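Local coordinates for protein 6-pyruvoyl tetrahydropterin synthase (Plasmodium falciparum, PDB 1Y13) that belongs to the 6-pyruvoyl tetrahydropterin synthase family, binding zinc and biopterin in an assembly of six chains, at residues V55-R60 / H161-S166; S20-S25 / G61-D66. All coordinates share one frame; numbering follows the deposited sequence.

Overall arrangement
Strand 49-62 serves both contacts, since in the antiparallel sheet it lies between strand 162-168 (contact 1) and strand 21-41 (contact 2). The two contacts have centres about 13 Å apart and illustrate how neighbouring strand pairs are coupled by charge as well as by backbone. Arg-60 of contact 1 reaches across to Glu-23 of contact 2 in a salt bridge, NE to OE2 2.7 Å, and Val-59 N probably bonds to Val-24 O at 3.0 Å. Neither contact lines a ligand directly: a bound biopterin lies about 8 Å from the side chain of Val-59 and about 9 Å from that of Val-63, although Val-59 touches Ile-70, a residue of a biopterin pocket.

Contact 1 (V55-R60 / H161-S166); sequences VSLKVR and HYIEIS
Lys-58 and Glu-164 stand side by side across two antiparallel strands, and their polar ends show how charged groups on a sheet share partners. The direct ion pair is long, 3.8 Å from Lys-58 NZ to Glu-164 OE2, but a water closes the gap: it accepts from Lys-58 NZ at 2.6 Å and donates to Glu-164 OE1. That same OE1 also takes the hydroxyl of Tyr-162 on its anti lone pair, OH to OE1 2.6 Å, so two donors grip one oxygen and probably steady the carboxylate.

On the same face, Arg-60 bends at chi3 (-56°) and lays its guanidinium flat over the Tyr-162 ring, centres 4.0 Å apart and planes 14° from parallel, a stacked cation-pi pair with NH2 over the rim near CE2. Arg-60 NE makes a salt bridge to Glu-23 OE2 on the neighbouring strand. Between the strands, reciprocal N-H to O bonds join Ser-56 with Ser-166 and Lys-58 with Glu-164, while Arg-60 N bonds Tyr-162 O and Arg-60 O receives His-161 N at 3.1 Å. Alternate residues bond to the flanking strands: Leu-57 and Val-59 to 21-41, Ile-163 to 173-180.

The other face is apolar: Leu-57 CD1 meets Ile-163 CG2 at 3.7 Å, and helix 135-150 packs on Ile-163 and Ile-165. An antiparallel sheet with helices packed on one face fits the tunnelling fold (T-fold) to which this family belongs.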
ATOM      1  N   VAL A  55      12.171  -9.003   0.195  1.00 56.91           N
ATOM      2  CA  VAL A  55      13.152  -8.752   1.269  1.00 57.13           C
ATOM      3  C   VAL A  55      13.254  -7.274   1.622  1.00 57.49           C
ATOM      4  O   VAL A  55      13.394  -6.422   0.740  1.00 57.22           O
ATOM      5  CB  VAL A  55      14.546  -9.283   0.851  1.00 57.49           C
ATOM      6  CG1 VAL A  55      15.607  -9.002   1.897  1.00 54.18           C
ATOM      7  CG2 VAL A  55      14.456 -10.796   0.579  1.00 55.19           C
ATOM      8  N   SER A  56      13.166  -6.973   2.911  1.00 56.17           N
ATOM      9  CA  SER A  56      13.495  -5.655   3.425  1.00 57.24           C
ATOM     10  C   SER A  56      14.617  -5.751   4.455  1.00 57.33           C
ATOM     11  O   SER A  56      14.669  -6.694   5.225  1.00 56.48           O
ATOM     12  CB  SER A  56      12.268  -4.980   4.037  1.00 60.70           C
ATOM     13  OG  SER A  56      12.019  -5.499   5.324  1.00 76.96           O
ATOM     14  N   LEU A  57      15.519  -4.773   4.435  1.00 56.47           N
ATOM     15  CA  LEU A  57      16.715  -4.738   5.263  1.00 56.28           C
ATOM     16  C   LEU A  57      16.763  -3.490   6.140  1.00 57.79           C
ATOM     17  O   LEU A  57      16.562  -2.379   5.661  1.00 56.20           O
ATOM     18  CB  LEU A  57      17.967  -4.737   4.385  1.00 54.62           C
ATOM     19  CG  LEU A  57      19.347  -4.593   5.055  1.00 57.50           C
ATOM     20  CD1 LEU A  57      19.612  -5.729   6.038  1.00 51.63           C
ATOM     21  CD2 LEU A  57      20.457  -4.563   3.990  1.00 54.46           C
ATOM     22  N   LYS A  58      17.062  -3.691   7.416  1.00 55.52           N
ATOM     23  CA  LYS A  58      17.220  -2.596   8.345  1.00 57.32           C
ATOM     24  C   LYS A  58      18.521  -2.777   9.139  1.00 57.89           C
ATOM     25  O   LYS A  58      18.859  -3.896   9.535  1.00 55.90           O
ATOM     26  CB  LYS A  58      16.009  -2.552   9.259  1.00 58.81           C
ATOM     27  CG  LYS A  58      16.106  -1.593  10.398  1.00 60.88           C
ATOM     28  CD  LYS A  58      14.778  -1.506  11.084  1.00 60.82           C
ATOM     29  CE  LYS A  58      14.682  -2.529  12.190  1.00 66.05           C
ATOM     30  NZ  LYS A  58      13.501  -2.203  13.034  1.00 71.32           N
ATOM     31  N   VAL A  59      19.269  -1.689   9.311  1.00 56.30           N
ATOM     32  CA  VAL A  59      20.497  -1.701  10.107  1.00 58.09           C
ATOM     33  C   VAL A  59      20.460  -0.598  11.163  1.00 58.12           C
ATOM     34  O   VAL A  59      19.949   0.486  10.929  1.00 55.52           O
ATOM     35  CB  VAL A  59      21.847  -1.681   9.252  1.00 59.16           C
ATOM     36  CG1 VAL A  59      21.718  -2.541   7.975  1.00 58.12           C
ATOM     37  CG2 VAL A  59      22.255  -0.288   8.861  1.00 56.99           C
ATOM     38  N   ARG A  60      20.988  -0.908  12.339  1.00 54.84           N
ATOM     39  CA  ARG A  60      21.041   0.056  13.426  1.00 56.67           C
ATOM     40  C   ARG A  60      22.490   0.445  13.659  1.00 56.53           C
ATOM     41  O   ARG A  60      23.366  -0.417  13.807  1.00 55.34           O
ATOM     42  CB  ARG A  60      20.431  -0.549  14.675  1.00 50.72           C
ATOM     43  CG  ARG A  60      20.266   0.410  15.819  1.00 56.87           C
ATOM     44  CD  ARG A  60      19.756  -0.342  17.038  1.00 58.64           C
ATOM     45  NE  ARG A  60      18.508  -1.033  16.714  1.00 65.94           N
ATOM     46  CZ  ARG A  60      18.050  -2.122  17.324  1.00 65.93           C
ATOM     47  NH1 ARG A  60      18.722  -2.682  18.333  1.00 63.68           N
ATOM     48  NH2 ARG A  60      16.904  -2.648  16.919  1.00 64.82           N
ATOM     49  N   HIS A 161      25.685  -2.186  14.712  1.00 57.15           N
ATOM     50  CA  HIS A 161      25.717  -3.245  15.733  1.00 57.44           C
ATOM     51  C   HIS A 161      24.553  -4.223  15.623  1.00 58.00           C
ATOM     52  O   HIS A 161      24.486  -5.202  16.365  1.00 58.45           O
ATOM     53  CB  HIS A 161      25.834  -2.657  17.161  1.00 59.31           C
ATOM     54  CG  HIS A 161      24.843  -1.566  17.454  1.00 62.47           C
ATOM     55  ND1 HIS A 161      25.022  -0.264  17.032  1.00 63.18           N
ATOM     56  CD2 HIS A 161      23.656  -1.589  18.107  1.00 62.68           C
ATOM     57  CE1 HIS A 161      23.989   0.469  17.416  1.00 64.67           C
ATOM     58  NE2 HIS A 161      23.147  -0.309  18.071  1.00 67.74           N
ATOM     59  N   TYR A 162      23.658  -3.982  14.671  1.00 57.29           N
ATOM     60  CA  TYR A 162      22.451  -4.782  14.565  1.00 56.87           C
ATOM     61  C   TYR A 162      21.931  -4.751  13.143  1.00 57.40           C
ATOM     62  O   TYR A 162      21.907  -3.706  12.504  1.00 55.92           O
ATOM     63  CB  TYR A 162      21.394  -4.267  15.543  1.00 54.69           C
ATOM     64  CG  TYR A 162      20.043  -4.945  15.447  1.00 56.12           C
ATOM     65  CD1 TYR A 162      19.781  -6.120  16.144  1.00 56.17           C
ATOM     66  CD2 TYR A 162      19.030  -4.396  14.678  1.00 56.27           C
ATOM     67  CE1 TYR A 162      18.547  -6.730  16.072  1.00 56.39           C
ATOM     68  CE2 TYR A 162      17.788  -4.992  14.603  1.00 58.72           C
ATOM     69  CZ  TYR A 162      17.556  -6.158  15.298  1.00 56.66           C
ATOM     70  OH  TYR A 162      16.323  -6.752  15.224  1.00 60.90           O
ATOM     71  N   ILE A 163      21.543  -5.920  12.652  1.00 56.35           N
ATOM     72  CA  ILE A 163      21.026  -6.077  11.298  1.00 57.16           C
ATOM     73  C   ILE A 163      19.780  -6.964  11.348  1.00 57.64           C
ATOM     74  O   ILE A 163      19.740  -7.981  12.050  1.00 56.01           O
ATOM     75  CB  ILE A 163      22.092  -6.687  10.378  1.00 59.98           C
ATOM     76  CG1 ILE A 163      23.276  -5.737  10.258  1.00 61.98           C
ATOM     77  CG2 ILE A 163      21.556  -6.916   8.973  1.00 60.34           C
ATOM     78  CD1 ILE A 163      24.505  -6.368   9.691  1.00 68.37           C
ATOM     79  N   GLU A 164      18.771  -6.584  10.582  1.00 56.89           N
ATOM     80  CA  GLU A 164      17.505  -7.285  10.585  1.00 56.44           C
ATOM     81  C   GLU A 164      16.979  -7.365   9.163  1.00 57.76           C
ATOM     82  O   GLU A 164      16.989  -6.372   8.429  1.00 57.41           O
ATOM     83  CB  GLU A 164      16.527  -6.521  11.459  1.00 56.07           C
ATOM     84  CG  GLU A 164      15.217  -7.212  11.723  1.00 57.93           C
ATOM     85  CD  GLU A 164      14.242  -6.273  12.403  1.00 66.04           C
ATOM     86  OE1 GLU A 164      14.339  -6.070  13.642  1.00 66.91           O
ATOM     87  OE2 GLU A 164      13.383  -5.726  11.690  1.00 65.57           O
ATOM     88  N   ILE A 165      16.539  -8.550   8.754  1.00 57.08           N
ATOM     89  CA  ILE A 165      15.818  -8.657   7.501  1.00 58.77           C
ATOM     90  C   ILE A 165      14.422  -9.237   7.712  1.00 57.65           C
ATOM     91  O   ILE A 165      14.199 -10.098   8.578  1.00 57.04           O
ATOM     92  CB  ILE A 165      16.557  -9.493   6.393  1.00 63.84           C
ATOM     93  CG1 ILE A 165      16.591 -10.953   6.744  1.00 60.83           C
ATOM     94  CG2 ILE A 165      17.979  -9.033   6.112  1.00 63.00           C
ATOM     95  CD1 ILE A 165      16.293 -11.773   5.567  1.00 57.74           C
ATOM     96  N   SER A 166      13.485  -8.749   6.923  1.00 55.67           N
ATOM     97  CA  SER A 166      12.174  -9.322   6.851  1.00 56.60           C
ATOM     98  C   SER A 166      12.067  -9.996   5.505  1.00 57.96           C
ATOM     99  O   SER A 166      12.435  -9.415   4.480  1.00 57.03           O
ATOM    100  CB  SER A 166      11.123  -8.227   6.933  1.00 58.40           C
ATOM    101  OG  SER A 166      10.959  -7.809   8.276  1.00 74.78           O
TER
HETATM  102  O   HOH W   1      13.673  -4.000  14.901  1.00 64.01           O

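Contact 2 (S20-S25 / G61-D66); sequences SSAEVS and GYVRDD
Ser-20 and Ser-21 meet the ring of Tyr-62 in two different ways. The hydroxyl of Ser-20 lies at the ring edge, near its plane, with OG 3.8 Å from Tyr-62 CE1. Ser-21 comes to the same corner of the ring obliquely, its backbone N 3.7 Å from Tyr-62 CE1, and its CB rests against this carbon too. Tyr-62 reaches them because its CG stands opposite the carbonyl carbon and beside the backbone N (chi1 -62°), which lays the ring beside Ser-21 with its CD1-CE1 side toward residues 20 and 21. On its other side, away from the serines, the ring meets that of His-161.

Next to this aromatic corner the strands are joined by the hydrogen-bonded pair Ala-22 and Gly-61. Its two bonds differ in shape. Gly-61 N points almost straight at Ala-22 O, 2.9 Å away with 174° at the hydrogen, whereas Ala-22 N approaches Gly-61 O at 3.0 Å from 44° above the carbonyl plane. Gly-61 O also receives a CA-H...O contact from Ser-21, CA to O 3.2 Å.

Where direct pairing gives way, a water takes over, donating to Ser-20 O at 2.6 Å and accepting from Val-63 N. On the side of the sheet to which Ala-22 turns its methyl group, CB makes a modest apolar contact with Val-63 CG2 at 4.3 Å.

A second subunit bounds the contact: Ser-21 packs on its His-178 and Val-63 on its Gln-140. Residues 22 to 25 pair antiparallel with a strand of that subunit, continuing the sheet across the interface, as is characteristic of T-fold proteins, whose subunits join their sheets into a beta-barrel.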
ATOM      1  N   SER A  20      20.978   7.960  21.093  1.00 60.23           N
ATOM      2  CA  SER A  20      21.660   8.413  19.857  1.00 58.69           C
ATOM      3  C   SER A  20      21.804   7.426  18.689  1.00 59.25           C
ATOM      4  O   SER A  20      22.093   7.854  17.559  1.00 59.05           O
ATOM      5  CB  SER A  20      23.039   9.028  20.174  1.00 62.94           C
ATOM      6  OG  SER A  20      23.958   8.058  20.658  1.00 70.36           O
ATOM      7  N   SER A  21      21.615   6.128  18.932  1.00 56.87           N
ATOM      8  CA  SER A  21      21.528   5.197  17.816  1.00 57.88           C
ATOM      9  C   SER A  21      20.344   5.519  16.901  1.00 57.92           C
ATOM     10  O   SER A  21      19.321   6.053  17.351  1.00 56.79           O
ATOM     11  CB  SER A  21      21.477   3.732  18.282  1.00 60.03           C
ATOM     12  OG  SER A  21      20.152   3.314  18.514  1.00 59.03           O
ATOM     13  N   ALA A  22      20.522   5.220  15.610  1.00 57.35           N
ATOM     14  CA  ALA A  22      19.549   5.494  14.569  1.00 56.25           C
ATOM     15  C   ALA A  22      19.500   4.291  13.624  1.00 57.20           C
ATOM     16  O   ALA A  22      20.480   3.573  13.500  1.00 55.81           O
ATOM     17  CB  ALA A  22      19.938   6.741  13.818  1.00 51.75           C
ATOM     18  N   GLU A  23      18.363   4.076  12.972  1.00 56.46           N
ATOM     19  CA  GLU A  23      18.225   2.996  11.987  1.00 57.10           C
ATOM     20  C   GLU A  23      17.942   3.532  10.609  1.00 57.13           C
ATOM     21  O   GLU A  23      17.347   4.603  10.462  1.00 55.47           O
ATOM     22  CB  GLU A  23      17.125   2.021  12.392  1.00 55.45           C
ATOM     23  CG  GLU A  23      17.391   1.353  13.729  1.00 66.02           C
ATOM     24  CD  GLU A  23      16.210   0.571  14.302  1.00 66.26           C
ATOM     25  OE1 GLU A  23      15.046   0.930  14.022  1.00 74.98           O
ATOM     26  OE2 GLU A  23      16.453  -0.401  15.053  1.00 72.03           O
ATOM     27  N   VAL A  24      18.409   2.809   9.591  1.00 55.79           N
ATOM     28  CA  VAL A  24      17.953   3.030   8.217  1.00 55.62           C
ATOM     29  C   VAL A  24      17.428   1.700   7.667  1.00 57.68           C
ATOM     30  O   VAL A  24      17.924   0.618   8.027  1.00 55.04           O
ATOM     31  CB  VAL A  24      19.051   3.610   7.282  1.00 53.57           C
ATOM     32  CG1 VAL A  24      19.353   5.073   7.621  1.00 50.60           C
ATOM     33  CG2 VAL A  24      20.348   2.772   7.336  1.00 53.46           C
ATOM     34  N   SER A  25      16.397   1.776   6.838  1.00 56.60           N
ATOM     35  CA  SER A  25      15.853   0.589   6.186  1.00 57.54           C
ATOM     36  C   SER A  25      15.476   0.887   4.776  1.00 56.47           C
ATOM     37  O   SER A  25      15.132   2.021   4.433  1.00 55.02           O
ATOM     38  CB  SER A  25      14.647  -0.032   6.918  1.00 57.43           C
ATOM     39  OG  SER A  25      13.571   0.854   7.018  1.00 62.09           O
ATOM     40  N   GLY A  61      22.734   1.747  13.662  1.00 56.15           N
ATOM     41  CA  GLY A  61      24.063   2.297  13.833  1.00 57.35           C
ATOM     42  C   GLY A  61      23.972   3.670  14.463  1.00 57.07           C
ATOM     43  O   GLY A  61      23.198   3.869  15.387  1.00 56.51           O
ATOM     44  N   TYR A  62      24.780   4.595  13.953  1.00 55.95           N
ATOM     45  CA  TYR A  62      24.867   5.968  14.432  1.00 57.76           C
ATOM     46  C   TYR A  62      25.018   6.871  13.241  1.00 57.26           C
ATOM     47  O   TYR A  62      25.556   6.459  12.215  1.00 57.80           O
ATOM     48  CB  TYR A  62      26.083   6.154  15.372  1.00 53.66           C
ATOM     49  CG  TYR A  62      25.973   5.289  16.597  1.00 56.06           C
ATOM     50  CD1 TYR A  62      25.306   5.743  17.727  1.00 57.15           C
ATOM     51  CD2 TYR A  62      26.480   3.980  16.606  1.00 55.61           C
ATOM     52  CE1 TYR A  62      25.170   4.938  18.845  1.00 55.29           C
ATOM     53  CE2 TYR A  62      26.341   3.166  17.723  1.00 57.76           C
ATOM     54  CZ  TYR A  62      25.684   3.661  18.839  1.00 53.94           C
ATOM     55  OH  TYR A  62      25.529   2.885  19.953  1.00 57.36           O
ATOM     56  N   VAL A  63      24.543   8.097  13.360  1.00 56.05           N
ATOM     57  CA  VAL A  63      24.789   9.077  12.322  1.00 57.41           C
ATOM     58  C   VAL A  63      26.302   9.373  12.298  1.00 57.87           C
ATOM     59  O   VAL A  63      26.846   9.822  13.280  1.00 57.11           O
ATOM     60  CB  VAL A  63      23.947  10.368  12.550  1.00 55.01           C
ATOM     61  CG1 VAL A  63      24.273  11.405  11.500  1.00 54.28           C
ATOM     62  CG2 VAL A  63      22.445  10.038  12.538  1.00 55.68           C
ATOM     63  N   ARG A  64      26.969   9.083  11.186  1.00 57.47           N
ATOM     64  CA  ARG A  64      28.415   9.300  11.083  1.00 57.23           C
ATOM     65  C   ARG A  64      28.720  10.693  10.558  1.00 57.64           C
ATOM     66  O   ARG A  64      27.802  11.459  10.272  1.00 56.64           O
ATOM     67  CB  ARG A  64      29.079   8.266  10.169  1.00 52.59           C
ATOM     68  CG  ARG A  64      28.745   6.807  10.442  1.00 52.90           C
ATOM     69  CD  ARG A  64      28.607   6.457  11.920  1.00 57.10           C
ATOM     70  NE  ARG A  64      29.771   6.726  12.762  1.00 63.74           N
ATOM     71  CZ  ARG A  64      30.988   6.239  12.551  1.00 67.15           C
ATOM     72  NH1 ARG A  64      31.217   5.500  11.475  1.00 70.23           N
ATOM     73  NH2 ARG A  64      31.979   6.516  13.394  1.00 52.81           N
ATOM     74  N   ASP A  65      30.008  10.995  10.398  1.00 56.69           N
ATOM     75  CA  ASP A  65      30.452  12.302   9.894  1.00 57.41           C
ATOM     76  C   ASP A  65      30.084  12.622   8.434  1.00 57.33           C
ATOM     77  O   ASP A  65      30.231  13.752   7.999  1.00 57.03           O
ATOM     78  CB  ASP A  65      31.956  12.549  10.171  1.00 60.32           C
ATOM     79  CG  ASP A  65      32.901  11.705   9.289  1.00 65.50           C
ATOM     80  OD1 ASP A  65      32.466  11.010   8.340  1.00 67.34           O
ATOM     81  OD2 ASP A  65      34.124  11.746   9.562  1.00 69.15           O
ATOM     82  N   ASP A  66      29.613  11.628   7.682  1.00 57.45           N
ATOM     83  CA  ASP A  66      29.077  11.888   6.346  1.00 56.95           C
ATOM     84  C   ASP A  66      27.564  12.182   6.370  1.00 57.34           C
ATOM     85  O   ASP A  66      26.972  12.507   5.331  1.00 57.41           O
ATOM     86  CB  ASP A  66      29.431  10.756   5.352  1.00 56.11           C
ATOM     87  CG  ASP A  66      28.939   9.376   5.799  1.00 55.81           C
ATOM     88  OD1 ASP A  66      28.375   9.235   6.903  1.00 55.79           O
ATOM     89  OD2 ASP A  66      29.107   8.413   5.027  1.00 63.97           O
TER
HETATM   90  O   HOH W   2      23.770   8.975  15.983  1.00 59.15           O